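Local coordinates for type IV pilus assembly protein PilF (Thermus thermophilus HB8, PDB 5OIU), which probably powers assembly of type IV pili as a hexameric AAA+ motor ATPase that binds ATP and magnesium, at residues K164-P169 and G236-A241. Sequence-based numbering, arbitrary orientation.
Sequences KRIATP and GHLVIA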
loop_
_atom_site.group_PDB
_atom_site.type_symbol
_atom_site.label_atom_id
_atom_site.label_comp_id
_atom_site.label_asym_id
_atom_site.label_seq_id
_atom_site.Cartn_x
_atom_site.Cartn_y
_atom_site.Cartn_z
ATOM N N LYS C 164 -12.168 7.095 38.099
ATOM C CA LYS C 164 -12.457 6.999 39.528
ATOM C C LYS C 164 -11.207 6.633 40.319
ATOM O O LYS C 164 -10.968 7.175 41.403
ATOM C CB LYS C 164 -13.562 5.979 39.777
ATOM C CG LYS C 164 -14.462 6.324 40.942
ATOM C CD LYS C 164 -15.662 5.375 40.994
ATOM C CE LYS C 164 -16.538 5.619 42.223
ATOM N NZ LYS C 164 -17.979 5.731 41.832
ATOM N N ARG C 165 -10.378 5.737 39.785
ATOM C CA ARG C 165 -9.164 5.369 40.497
ATOM C C ARG C 165 -8.083 6.442 40.376
ATOM O O ARG C 165 -7.496 6.839 41.380
ATOM C CB ARG C 165 -8.631 4.031 39.992
ATOM C CG ARG C 165 -7.368 3.565 40.715
ATOM C CD ARG C 165 -7.555 3.434 42.241
ATOM N NE ARG C 165 -8.800 2.759 42.606
ATOM C CZ ARG C 165 -8.956 1.441 42.692
ATOM N NH1 ARG C 165 -7.938 0.635 42.452
ATOM N NH2 ARG C 165 -10.139 0.926 43.013
ATOM N N ILE C 166 -7.806 6.934 39.166
ATOM C CA ILE C 166 -6.561 7.666 38.944
ATOM C C ILE C 166 -6.688 9.186 39.007
ATOM O O ILE C 166 -5.651 9.864 39.008
ATOM C CB ILE C 166 -5.901 7.271 37.600
ATOM C CG1 ILE C 166 -6.730 7.777 36.405
ATOM C CG2 ILE C 166 -5.645 5.768 37.545
ATOM C CD1 ILE C 166 -6.085 7.572 35.063
ATOM N N ALA C 167 -7.895 9.750 39.058
ATOM C CA ALA C 167 -8.049 11.216 39.087
ATOM C C ALA C 167 -8.007 11.733 40.535
ATOM O O ALA C 167 -8.981 12.218 41.112
ATOM C CB ALA C 167 -9.321 11.637 38.362
ATOM N N THR C 168 -6.822 11.657 41.114
ATOM C CA THR C 168 -6.591 12.081 42.477
ATOM C C THR C 168 -6.528 13.609 42.587
ATOM O O THR C 168 -6.243 14.304 41.607
ATOM C CB THR C 168 -5.308 11.432 42.961
ATOM O OG1 THR C 168 -4.263 11.709 42.015
ATOM C CG2 THR C 168 -5.515 9.930 43.041
ATOM N N PRO C 169 -6.803 14.164 43.776
ATOM C CA PRO C 169 -6.824 15.636 43.918
ATOM C C PRO C 169 -5.480 16.333 43.677
ATOM O O PRO C 169 -5.472 17.556 43.517
ATOM C CB PRO C 169 -7.304 15.861 45.365
ATOM C CG PRO C 169 -7.935 14.556 45.795
ATOM C CD PRO C 169 -7.253 13.468 44.999
ATOM N N GLY C 236 3.718 14.295 27.312
ATOM C CA GLY C 236 3.847 13.870 28.690
ATOM C C GLY C 236 2.574 13.851 29.510
ATOM O O GLY C 236 2.638 13.812 30.737
ATOM N N HIS C 237 1.419 13.862 28.861
ATOM C CA HIS C 237 0.139 13.740 29.533
ATOM C C HIS C 237 -0.374 12.304 29.450
ATOM O O HIS C 237 0.010 11.532 28.566
ATOM C CB HIS C 237 -0.870 14.695 28.905
ATOM C CG HIS C 237 -0.488 16.133 29.021
ATOM N ND1 HIS C 237 -0.417 16.976 27.933
ATOM C CD2 HIS C 237 -0.165 16.885 30.101
ATOM C CE1 HIS C 237 -0.059 18.185 28.332
ATOM N NE2 HIS C 237 0.093 18.157 29.645
ATOM N N LEU C 238 -1.247 11.944 30.383
ATOM C CA LEU C 238 -1.945 10.666 30.315
ATOM C C LEU C 238 -3.301 10.872 29.630
ATOM O O LEU C 238 -4.143 11.640 30.115
ATOM C CB LEU C 238 -2.117 10.046 31.701
ATOM C CG LEU C 238 -2.882 8.712 31.624
ATOM C CD1 LEU C 238 -2.099 7.721 30.789
ATOM C CD2 LEU C 238 -3.176 8.132 32.993
ATOM N N VAL C 239 -3.498 10.198 28.497
ATOM C CA VAL C 239 -4.698 10.327 27.674
ATOM C C VAL C 239 -5.448 9.007 27.684
ATOM O O VAL C 239 -4.873 7.958 27.379
ATOM C CB VAL C 239 -4.349 10.721 26.232
ATOM C CG1 VAL C 239 -5.622 10.828 25.390
ATOM C CG2 VAL C 239 -3.552 12.014 26.221
ATOM N N ILE C 240 -6.727 9.059 28.017
ATOM C CA ILE C 240 -7.604 7.894 27.944
ATOM C C ILE C 240 -8.681 8.221 26.924
ATOM O O ILE C 240 -9.365 9.248 27.047
ATOM C CB ILE C 240 -8.200 7.541 29.317
ATOM C CG1 ILE C 240 -7.072 7.014 30.215
ATOM C CG2 ILE C 240 -9.330 6.530 29.170
ATOM C CD1 ILE C 240 -7.290 7.213 31.631
ATOM N N ALA C 241 -8.818 7.370 25.903
ATOM C CA ALA C 241 -9.630 7.729 24.749
ATOM C C ALA C 241 -10.361 6.513 24.218
ATOM O O ALA C 241 -9.872 5.382 24.303
ATOM C CB ALA C 241 -8.794 8.359 23.636
#
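I166, at the C-terminal end of helix 155-166, meets strand 238-243 through a single methyl. Its CD1 lies 3.6 Å from CD2 of L238, and the same CD1 is 3.7 Å from CD1 of I240. Each pair is a tip-to-tip apolar contact between side chains that reach toward one another. The backbones stand well apart, the nearest pair of CA atoms, those of I166 and L238, being 10.2 Å from each other, so side chains alone bridge the gap. In I166, CG1 is tucked between the backbone N and the carbonyl carbon, and the outer bond is extended, with CD1 anti to CA (chi2 174°), which puts the methyl at the far end of the side chain. L238 replies with CG swung anti to its own N (chi1 179°), and the turn about CB-CG (chi2 62°) then presents CD2 to the isoleucine. Because L238 and I240 alternate with V239, they leave the same face of the strand, whereas V239 and A241 point to the other face and pack on strand 143-148. All three touching residues are buried, although they bury just 86 Å² between the segments, and further packing comes from nearby: I240 also rests on T159, I162 and L163 of the same helix, and I166 on I214 of strand 214-217. The chain leaves the helix at A167, the centre of an inverse gamma turn with a weak bond from T168 N to I166 O at 3.0 Å. Helix 155-166 follows the Walker A loop, and strand 238-243 runs parallel to both 143-148 and 214-217; the contact is thus the far end of the helix-on-sheet packing characteristic of the P-loop NTPase core of secretion ATPases.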